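Local coordinates for periplasmic cell division protein (SufI) (Aquifex aeolicus, PDB 6SYY), which is a multicopper oxidase, probably passing electrons from substrates oxidised at one copper to dioxygen reduced at a three-copper cluster, at residues I116-G121 with P452-G457; S153-Y158 with G298-I303; G255-P260 with I511-D516. All coordinates share one frame; numbering follows the deposited sequence.

The three contacts sew together the three cupredoxin-like regions of a multicopper oxidase. Contact 1 joins the first to the third, contact 2 the first to the second, and contact 3 the second to the third. Their segments come in the order 116-121, 153-158, 255-260, 298-303, 452-457 and 511-516, so contact 2 falls within the span of contact 1 and contact 3 interleaves with both. Strands 117-120 and 154-160 are neighbours in one sheet, which brings the centres of contacts 1 and 2 to about 12 Å. Contact 3 lies about 13 Å from contact 1 and 16 Å from contact 2, centre to centre. The copper sites thus sit where distant chain segments converge.

Contact 1: I116-G121 with P452-G457; sequences IIHWHG and PMHIHG. With CU (copper (II) ion), chain C; CU (copper (II) ion), chain E; O (oxygen atom), chain F.
Two pairs of imidazoles, His118 with His456 and His120 with His454, form offset (parallel-displaced) stacks, the side chains arriving from opposite directions. The first is almost parallel, planes at 6° and centroids 3.9 Å apart, with His456 CE1 lying 3.2 Å from His118 CE1. In the second the rings are tilted by 22°, and His120 NE2 comes to 3.0 Å from His454 CE1 over the His454 face. With CG anti to the backbone N (chi1 173°), His454 reaches across to present its edge to His118, NE2 to NE2 3.9 Å. Two aspartates hold the outer nitrogens: the backbone O of Asp129 takes His118 ND1 and its OD2 His456 ND1, while the backbone O of Asp479 takes His454 ND1 and its OD1 His120 NE2. These bonds probably help fix the ring rotations; His456 NE2 and His120 ND1 bind their coppers at 2.1 and 2.0 Å, with an oxygen atom bridging the two metals. His118 and His454 also serve the His456 copper; an alanine in place of His454 would probably deprive that metal of a ligand and uncover one face of His120. Paired His-X-His motifs of this kind build the trinuclear copper cluster of multicopper oxidases.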
loop_
_atom_site.group_PDB
_atom_site.type_symbol
_atom_site.label_atom_id
_atom_site.label_comp_id
_atom_site.label_asym_id
_atom_site.label_seq_id
_atom_site.Cartn_x
_atom_site.Cartn_y
_atom_site.Cartn_z
ATOM N N ILE A 116 6.283 9.011 -12.863
ATOM C CA ILE A 116 6.779 7.655 -13.053
ATOM C C ILE A 116 5.926 6.762 -12.169
ATOM O O ILE A 116 5.483 7.178 -11.099
ATOM C CB ILE A 116 8.288 7.545 -12.707
ATOM C CG1 ILE A 116 8.836 6.169 -13.095
ATOM C CG2 ILE A 116 8.538 7.836 -11.231
ATOM C CD1 ILE A 116 9.068 6.008 -14.586
ATOM N N ILE A 117 5.669 5.543 -12.625
ATOM C CA ILE A 117 4.885 4.590 -11.848
ATOM C C ILE A 117 5.831 3.771 -10.989
ATOM O O ILE A 117 6.817 3.220 -11.488
ATOM C CB ILE A 117 4.051 3.673 -12.758
ATOM C CG1 ILE A 117 3.225 4.489 -13.750
ATOM C CG2 ILE A 117 3.146 2.786 -11.916
ATOM C CD1 ILE A 117 2.418 3.633 -14.698
ATOM N N HIS A 118 5.538 3.691 -9.700
ATOM C CA HIS A 118 6.233 2.780 -8.804
ATOM C C HIS A 118 5.378 1.537 -8.583
ATOM O O HIS A 118 4.184 1.645 -8.283
ATOM C CB HIS A 118 6.542 3.450 -7.468
ATOM C CG HIS A 118 7.118 2.516 -6.453
ATOM N ND1 HIS A 118 8.174 1.676 -6.733
ATOM C CD2 HIS A 118 6.782 2.283 -5.162
ATOM C CE1 HIS A 118 8.464 0.965 -5.658
ATOM N NE2 HIS A 118 7.638 1.318 -4.690
ATOM N N TRP A 119 5.988 0.363 -8.743
ATOM C CA TRP A 119 5.318 -0.906 -8.458
ATOM C C TRP A 119 5.609 -1.264 -7.002
ATOM O O TRP A 119 6.500 -2.053 -6.682
ATOM C CB TRP A 119 5.785 -1.990 -9.422
ATOM C CG TRP A 119 5.923 -1.511 -10.833
ATOM C CD1 TRP A 119 7.083 -1.318 -11.524
ATOM C CD2 TRP A 119 4.861 -1.152 -11.723
ATOM N NE1 TRP A 119 6.810 -0.864 -12.793
ATOM C CE2 TRP A 119 5.454 -0.751 -12.939
ATOM C CE3 TRP A 119 3.467 -1.127 -11.611
ATOM C CZ2 TRP A 119 4.702 -0.333 -14.031
ATOM C CZ3 TRP A 119 2.722 -0.712 -12.701
ATOM C CH2 TRP A 119 3.340 -0.323 -13.894
ATOM N N HIS A 120 4.829 -0.656 -6.108
ATOM C CA HIS A 120 5.089 -0.721 -4.674
ATOM C C HIS A 120 5.018 -2.159 -4.181
ATOM O O HIS A 120 3.995 -2.834 -4.336
ATOM C CB HIS A 120 4.083 0.168 -3.934
ATOM C CG HIS A 120 4.295 0.251 -2.451
ATOM N ND1 HIS A 120 4.165 1.432 -1.751
ATOM C CD2 HIS A 120 4.588 -0.699 -1.529
ATOM C CE1 HIS A 120 4.384 1.209 -0.467
ATOM N NE2 HIS A 120 4.643 -0.076 -0.305
ATOM N N GLY A 121 6.113 -2.620 -3.582
ATOM C CA GLY A 121 6.212 -3.966 -3.063
ATOM C C GLY A 121 6.939 -4.942 -3.963
ATOM O O GLY A 121 7.265 -6.046 -3.510
ATOM N N PRO A 452 5.112 5.770 8.689
ATOM C CA PRO A 452 5.130 4.437 8.075
ATOM C C PRO A 452 6.306 4.312 7.120
ATOM O O PRO A 452 6.267 4.832 6.000
ATOM C CB PRO A 452 3.777 4.368 7.354
ATOM C CG PRO A 452 3.489 5.797 6.985
ATOM C CD PRO A 452 4.162 6.678 8.025
ATOM N N MET A 453 7.365 3.642 7.560
ATOM C CA MET A 453 8.620 3.606 6.820
ATOM C C MET A 453 8.615 2.466 5.812
ATOM O O MET A 453 8.325 1.316 6.159
ATOM C CB MET A 453 9.804 3.471 7.777
ATOM C CG MET A 453 9.978 4.660 8.711
ATOM S SD MET A 453 10.210 6.214 7.818
ATOM C CE MET A 453 11.665 5.835 6.840
ATOM N N HIS A 454 8.951 2.789 4.569
ATOM C CA HIS A 454 8.911 1.852 3.458
ATOM C C HIS A 454 10.292 1.766 2.823
ATOM O O HIS A 454 10.964 2.786 2.637
ATOM C CB HIS A 454 7.855 2.298 2.433
ATOM C CG HIS A 454 7.841 1.494 1.171
ATOM N ND1 HIS A 454 7.641 0.130 1.156
ATOM C CD2 HIS A 454 7.982 1.867 -0.124
ATOM C CE1 HIS A 454 7.673 -0.304 -0.092
ATOM N NE2 HIS A 454 7.877 0.730 -0.888
ATOM N N ILE A 455 10.732 0.547 2.521
ATOM C CA ILE A 455 11.935 0.322 1.728
ATOM C C ILE A 455 11.520 -0.323 0.415
ATOM O O ILE A 455 10.589 -1.137 0.376
ATOM C CB ILE A 455 12.981 -0.552 2.453
ATOM C CG1 ILE A 455 12.401 -1.922 2.807
ATOM C CG2 ILE A 455 13.505 0.143 3.695
ATOM C CD1 ILE A 455 13.430 -2.887 3.351
ATOM N N HIS A 456 12.194 0.061 -0.660
ATOM C CA HIS A 456 12.025 -0.593 -1.945
ATOM C C HIS A 456 12.970 -1.787 -2.044
ATOM O O HIS A 456 13.919 -1.924 -1.270
ATOM C CB HIS A 456 12.292 0.387 -3.093
ATOM C CG HIS A 456 11.314 1.520 -3.166
ATOM N ND1 HIS A 456 11.113 2.254 -4.316
ATOM C CD2 HIS A 456 10.489 2.052 -2.233
ATOM C CE1 HIS A 456 10.204 3.185 -4.089
ATOM N NE2 HIS A 456 9.809 3.084 -2.833
ATOM N N GLY A 457 12.698 -2.657 -3.009
ATOM C CA GLY A 457 13.603 -3.743 -3.350
ATOM C C GLY A 457 13.398 -5.067 -2.645
ATOM O O GLY A 457 13.587 -6.122 -3.255
HETATM CU CU CU C . 8.334 4.510 -2.704
HETATM CU CU CU E . 4.011 3.299 -2.341
HETATM O O O F . 6.283 4.118 -2.477
#

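Contact 2: S153-Y158 with G298-I303; sequences SGTYFY and GERIDI
Arg300 grips the backbone oxygen of Thr155 with the edge of its guanidinium group. The main bond runs from Arg300 NE to Thr155 O over 2.7 Å, nearly straight at 159°; the acceptor lies in the guanidinium plane, although the donor is tilted from the carbonyl plane. A weak second bond from Arg300 NH2 reaches the same Thr155 O at 3.1 Å. Bends at chi2 (97°) and chi3 fold the arginine so that NH1 turns back to its own segment and meets Gly298 O at 3.2 Å. Phe157 CB lies over one face of the guanidinium, 4.2 Å from Arg300 CD, and Arg300 NH2 approaches Tyr156 CD1 to 3.4 Å, the tyrosine ring set obliquely to the guanidinium. Farther along, Thr155 OG1 donates to the syn lone pair of Asp302 OD1 at 3.1 Å. A water extends this link, accepting from Thr155 N at 2.8 Å and giving a weak bond to Asp302 OD1. Strands 154-158 and 300-303, which belong to different sheets, run roughly antiparallel at 151° with axes 7.6 Å apart, and the link between the first and second cupredoxin-like regions runs through side chains of 300-303 and both backbone and side chain of Thr155. In the next shell Asp302 OD2 forms a salt bridge with Arg249, and Arg251 hydrogen-bonds Thr155 OG1. Arg300 NH1 forms a salt bridge with Asp479.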
loop_
_atom_site.group_PDB
_atom_site.type_symbol
_atom_site.label_atom_id
_atom_site.label_comp_id
_atom_site.label_asym_id
_atom_site.label_seq_id
_atom_site.Cartn_x
_atom_site.Cartn_y
_atom_site.Cartn_z
ATOM N N SER A 153 2.262 -14.294 -3.847
ATOM C CA SER A 153 0.897 -13.851 -4.096
ATOM C C SER A 153 0.436 -12.930 -2.978
ATOM O O SER A 153 0.804 -13.109 -1.816
ATOM C CB SER A 153 -0.047 -15.047 -4.200
ATOM O OG SER A 153 -0.114 -15.751 -2.970
ATOM N N GLY A 154 -0.359 -11.935 -3.337
ATOM C CA GLY A 154 -0.841 -10.984 -2.360
ATOM C C GLY A 154 -1.326 -9.720 -3.041
ATOM O O GLY A 154 -1.522 -9.679 -4.255
ATOM N N THR A 155 -1.508 -8.688 -2.222
ATOM C CA THR A 155 -2.051 -7.411 -2.663
ATOM C C THR A 155 -0.930 -6.383 -2.758
ATOM O O THR A 155 -0.296 -6.048 -1.751
ATOM C CB THR A 155 -3.134 -6.922 -1.705
ATOM O OG1 THR A 155 -4.169 -7.908 -1.613
ATOM C CG2 THR A 155 -3.719 -5.609 -2.198
ATOM N N TYR A 156 -0.701 -5.878 -3.961
ATOM C CA TYR A 156 0.330 -4.886 -4.212
ATOM C C TYR A 156 -0.338 -3.608 -4.721
ATOM O O TYR A 156 -1.563 -3.491 -4.742
ATOM C CB TYR A 156 1.388 -5.461 -5.161
ATOM C CG TYR A 156 2.095 -6.665 -4.556
ATOM C CD1 TYR A 156 3.324 -6.529 -3.922
ATOM C CD2 TYR A 156 1.513 -7.931 -4.587
ATOM C CE1 TYR A 156 3.965 -7.622 -3.354
ATOM C CE2 TYR A 156 2.144 -9.030 -4.021
ATOM C CZ TYR A 156 3.370 -8.868 -3.407
ATOM O OH TYR A 156 4.003 -9.957 -2.846
ATOM N N PHE A 157 0.477 -2.646 -5.129
ATOM C CA PHE A 157 0.067 -1.247 -5.131
ATOM C C PHE A 157 0.886 -0.528 -6.194
ATOM O O PHE A 157 2.116 -0.580 -6.159
ATOM C CB PHE A 157 0.309 -0.663 -3.725
ATOM C CG PHE A 157 -0.194 0.744 -3.513
ATOM C CD1 PHE A 157 -1.112 1.329 -4.369
ATOM C CD2 PHE A 157 0.267 1.482 -2.426
ATOM C CE1 PHE A 157 -1.560 2.628 -4.147
ATOM C CE2 PHE A 157 -0.172 2.776 -2.199
ATOM C CZ PHE A 157 -1.088 3.351 -3.061
ATOM N N TYR A 158 0.226 0.114 -7.156
ATOM C CA TYR A 158 0.935 0.933 -8.132
ATOM C C TYR A 158 0.455 2.371 -8.032
ATOM O O TYR A 158 -0.750 2.629 -7.938
ATOM C CB TYR A 158 0.794 0.398 -9.565
ATOM C CG TYR A 158 -0.580 0.406 -10.201
ATOM C CD1 TYR A 158 -0.963 1.432 -11.051
ATOM C CD2 TYR A 158 -1.464 -0.647 -10.012
ATOM C CE1 TYR A 158 -2.206 1.424 -11.675
ATOM C CE2 TYR A 158 -2.706 -0.663 -10.625
ATOM C CZ TYR A 158 -3.071 0.377 -11.455
ATOM O OH TYR A 158 -4.304 0.375 -12.068
ATOM N N GLY A 298 0.374 2.925 2.559
ATOM C CA GLY A 298 1.342 1.996 2.024
ATOM C C GLY A 298 1.204 0.574 2.529
ATOM O O GLY A 298 1.719 -0.350 1.889
ATOM N N GLU A 299 0.534 0.369 3.657
ATOM C CA GLU A 299 0.258 -0.979 4.125
ATOM C C GLU A 299 -0.912 -1.582 3.356
ATOM O O GLU A 299 -1.787 -0.874 2.846
ATOM C CB GLU A 299 -0.050 -0.984 5.622
ATOM C CG GLU A 299 1.163 -0.782 6.521
ATOM C CD GLU A 299 0.852 -1.048 7.986
ATOM O OE1 GLU A 299 -0.120 -0.462 8.510
ATOM O OE2 GLU A 299 1.574 -1.854 8.613
ATOM N N ARG A 300 -0.908 -2.910 3.264
ATOM C CA ARG A 300 -2.033 -3.666 2.734
ATOM C C ARG A 300 -2.281 -4.845 3.661
ATOM O O ARG A 300 -1.354 -5.601 3.967
ATOM C CB ARG A 300 -1.776 -4.151 1.298
ATOM C CG ARG A 300 -1.765 -3.046 0.240
ATOM C CD ARG A 300 -0.355 -2.592 -0.063
ATOM N NE ARG A 300 0.452 -3.688 -0.591
ATOM C CZ ARG A 300 1.776 -3.656 -0.696
ATOM N NH1 ARG A 300 2.446 -2.581 -0.298
ATOM N NH2 ARG A 300 2.432 -4.702 -1.189
ATOM N N ILE A 301 -3.522 -4.989 4.119
ATOM C CA ILE A 301 -3.915 -6.066 5.021
ATOM C C ILE A 301 -5.013 -6.869 4.335
ATOM O O ILE A 301 -6.062 -6.318 3.981
ATOM C CB ILE A 301 -4.396 -5.528 6.380
ATOM C CG1 ILE A 301 -3.414 -4.494 6.933
ATOM C CG2 ILE A 301 -4.580 -6.669 7.378
ATOM C CD1 ILE A 301 -2.034 -5.052 7.239
ATOM N N ASP A 302 -4.762 -8.161 4.127
ATOM C CA ASP A 302 -5.782 -9.086 3.647
ATOM C C ASP A 302 -6.476 -9.726 4.843
ATOM O O ASP A 302 -5.815 -10.307 5.712
ATOM C CB ASP A 302 -5.169 -10.174 2.762
ATOM C CG ASP A 302 -4.736 -9.653 1.402
ATOM O OD1 ASP A 302 -4.023 -8.629 1.348
ATOM O OD2 ASP A 302 -5.100 -10.284 0.386
ATOM N N ILE A 303 -7.803 -9.620 4.887
ATOM C CA ILE A 303 -8.577 -10.193 5.980
ATOM C C ILE A 303 -9.651 -11.119 5.433
ATOM O O ILE A 303 -10.117 -10.968 4.299
ATOM C CB ILE A 303 -9.224 -9.116 6.880
ATOM C CG1 ILE A 303 -10.254 -8.301 6.090
ATOM C CG2 ILE A 303 -8.149 -8.238 7.524
ATOM C CD1 ILE A 303 -11.137 -7.416 6.954
HETATM O O HOH W 1 -1.539 -9.546 0.401
#

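Contact 3: G255-P260 with I511-D516; sequences GSNARP and ILEHHD. With CU (copper (II) ion), chain B.
The short helix that follows the His-Cys-His segment and carries a ligand of the mononuclear copper begins against the loop 255-260, where Asn257 meets Leu512 and Glu513. Asn257 O accepts the Leu512 N-H at 2.8 Å and 161°, in the carbonyl plane. A CA-H...O contact, Ile511 CA to Asn257 O at 3.3 Å, reaches the same oxygen. The backbone of the loop thereby occupies an N-H of the first helical turn, just after the N-cap position of Ile511. The Asn257 side chain adds a second grip: ND2 gives a straight bond (169°) to the syn lone pair of Glu513 OE2 at 2.8 Å, with amide and carboxylate nearly coplanar. A bend at chi2 (67°) curls Glu513 back toward the amide, and both groups have further partners, Tyr218 OH on OE2 and Gly167 O for ND2. His514, with Cys509 and His451, binds the type 1 copper of the multicopper oxidase fold. Crossing Asn257 at about a right angle, Leu512 lays CD1 3.7 Å from Asn257 CG. Ala258 CB touches Ile511 CG2 at 3.6 Å, and Ile511 CG2 also lies over the centre of the His514 ring, whose ND1 binds the copper at 2.0 Å.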
loop_
_atom_site.group_PDB
_atom_site.type_symbol
_atom_site.label_atom_id
_atom_site.label_comp_id
_atom_site.label_asym_id
_atom_site.label_seq_id
_atom_site.Cartn_x
_atom_site.Cartn_y
_atom_site.Cartn_z
ATOM N N GLY A 255 -4.769 3.873 0.698
ATOM C CA GLY A 255 -4.272 4.737 -0.352
ATOM C C GLY A 255 -4.374 6.197 0.026
ATOM O O GLY A 255 -4.426 7.070 -0.844
ATOM N N SER A 256 -4.413 6.477 1.325
ATOM C CA SER A 256 -4.444 7.853 1.787
ATOM C C SER A 256 -3.041 8.445 1.773
ATOM O O SER A 256 -2.035 7.732 1.734
ATOM C CB SER A 256 -5.034 7.940 3.191
ATOM O OG SER A 256 -6.312 7.329 3.224
ATOM N N ASN A 257 -2.983 9.775 1.801
ATOM C CA ASN A 257 -1.688 10.439 1.813
ATOM C C ASN A 257 -1.004 10.342 3.166
ATOM O O ASN A 257 0.228 10.280 3.223
ATOM C CB ASN A 257 -1.839 11.908 1.416
ATOM C CG ASN A 257 -2.025 12.095 -0.078
ATOM O OD1 ASN A 257 -2.759 11.348 -0.726
ATOM N ND2 ASN A 257 -1.348 13.090 -0.632
ATOM N N ALA A 258 -1.768 10.314 4.258
ATOM C CA ALA A 258 -1.143 10.403 5.571
ATOM C C ALA A 258 -1.955 9.728 6.664
ATOM O O ALA A 258 -1.398 9.322 7.689
ATOM C CB ALA A 258 -0.909 11.870 5.937
ATOM N N ARG A 259 -3.261 9.603 6.462
ATOM C CA ARG A 259 -4.145 9.153 7.533
ATOM C C ARG A 259 -4.018 7.652 7.752
ATOM O O ARG A 259 -4.251 6.877 6.814
ATOM C CB ARG A 259 -5.589 9.498 7.210
ATOM C CG ARG A 259 -6.566 8.922 8.206
ATOM C CD ARG A 259 -7.995 9.156 7.780
ATOM N NE ARG A 259 -8.335 10.573 7.689
ATOM C CZ ARG A 259 -8.734 11.310 8.718
ATOM N NH1 ARG A 259 -8.830 10.763 9.920
ATOM N NH2 ARG A 259 -9.033 12.593 8.552
ATOM N N PRO A 260 -3.666 7.199 8.953
ATOM C CA PRO A 260 -3.787 5.778 9.283
ATOM C C PRO A 260 -5.179 5.461 9.808
ATOM O O PRO A 260 -5.897 6.327 10.313
ATOM C CB PRO A 260 -2.733 5.591 10.382
ATOM C CG PRO A 260 -2.755 6.898 11.107
ATOM C CD PRO A 260 -3.057 7.963 10.055
ATOM N N ILE A 511 4.127 8.535 4.395
ATOM C CA ILE A 511 3.266 9.712 4.418
ATOM C C ILE A 511 3.699 10.572 3.236
ATOM O O ILE A 511 4.830 11.065 3.204
ATOM C CB ILE A 511 3.367 10.471 5.747
ATOM C CG1 ILE A 511 2.714 9.653 6.869
ATOM C CG2 ILE A 511 2.717 11.838 5.634
ATOM C CD1 ILE A 511 2.889 10.239 8.246
ATOM N N LEU A 512 2.815 10.716 2.243
ATOM C CA LEU A 512 3.238 11.205 0.933
ATOM C C LEU A 512 3.829 12.606 1.012
ATOM O O LEU A 512 4.787 12.923 0.298
ATOM C CB LEU A 512 2.062 11.170 -0.038
ATOM C CG LEU A 512 1.553 9.755 -0.293
ATOM C CD1 LEU A 512 0.529 9.755 -1.409
ATOM C CD2 LEU A 512 2.718 8.829 -0.616
ATOM N N GLU A 513 3.278 13.456 1.878
ATOM C CA GLU A 513 3.836 14.792 2.050
ATOM C C GLU A 513 5.248 14.725 2.621
ATOM O O GLU A 513 6.152 15.406 2.129
ATOM C CB GLU A 513 2.923 15.638 2.938
ATOM C CG GLU A 513 1.658 16.112 2.239
ATOM C CD GLU A 513 0.710 14.974 1.910
ATOM O OE1 GLU A 513 0.569 14.055 2.746
ATOM O OE2 GLU A 513 0.116 14.991 0.810
ATOM N N HIS A 514 5.456 13.902 3.659
ATOM C CA HIS A 514 6.801 13.703 4.205
ATOM C C HIS A 514 7.773 13.295 3.110
ATOM O O HIS A 514 8.853 13.879 2.962
ATOM C CB HIS A 514 6.787 12.633 5.295
ATOM C CG HIS A 514 6.039 13.022 6.528
ATOM N ND1 HIS A 514 5.873 12.165 7.596
ATOM C CD2 HIS A 514 5.404 14.170 6.862
ATOM C CE1 HIS A 514 5.169 12.770 8.535
ATOM N NE2 HIS A 514 4.868 13.986 8.114
ATOM N N HIS A 515 7.401 12.269 2.345
ATOM C CA HIS A 515 8.206 11.854 1.204
ATOM C C HIS A 515 8.438 13.017 0.243
ATOM O O HIS A 515 9.567 13.240 -0.209
ATOM C CB HIS A 515 7.519 10.675 0.511
ATOM C CG HIS A 515 7.929 10.482 -0.912
ATOM N ND1 HIS A 515 7.344 11.172 -1.951
ATOM C CD2 HIS A 515 8.861 9.675 -1.471
ATOM C CE1 HIS A 515 7.901 10.804 -3.090
ATOM N NE2 HIS A 515 8.826 9.897 -2.827
ATOM N N ASP A 516 7.388 13.792 -0.049
ATOM C CA ASP A 516 7.518 14.889 -1.006
ATOM C C ASP A 516 8.451 15.977 -0.488
ATOM O O ASP A 516 9.197 16.583 -1.267
ATOM C CB ASP A 516 6.145 15.476 -1.332
ATOM C CG ASP A 516 5.436 14.727 -2.445
ATOM O OD1 ASP A 516 6.091 13.913 -3.125
ATOM O OD2 ASP A 516 4.223 14.951 -2.641
HETATM CU CU CU B . 6.895 10.468 7.809
#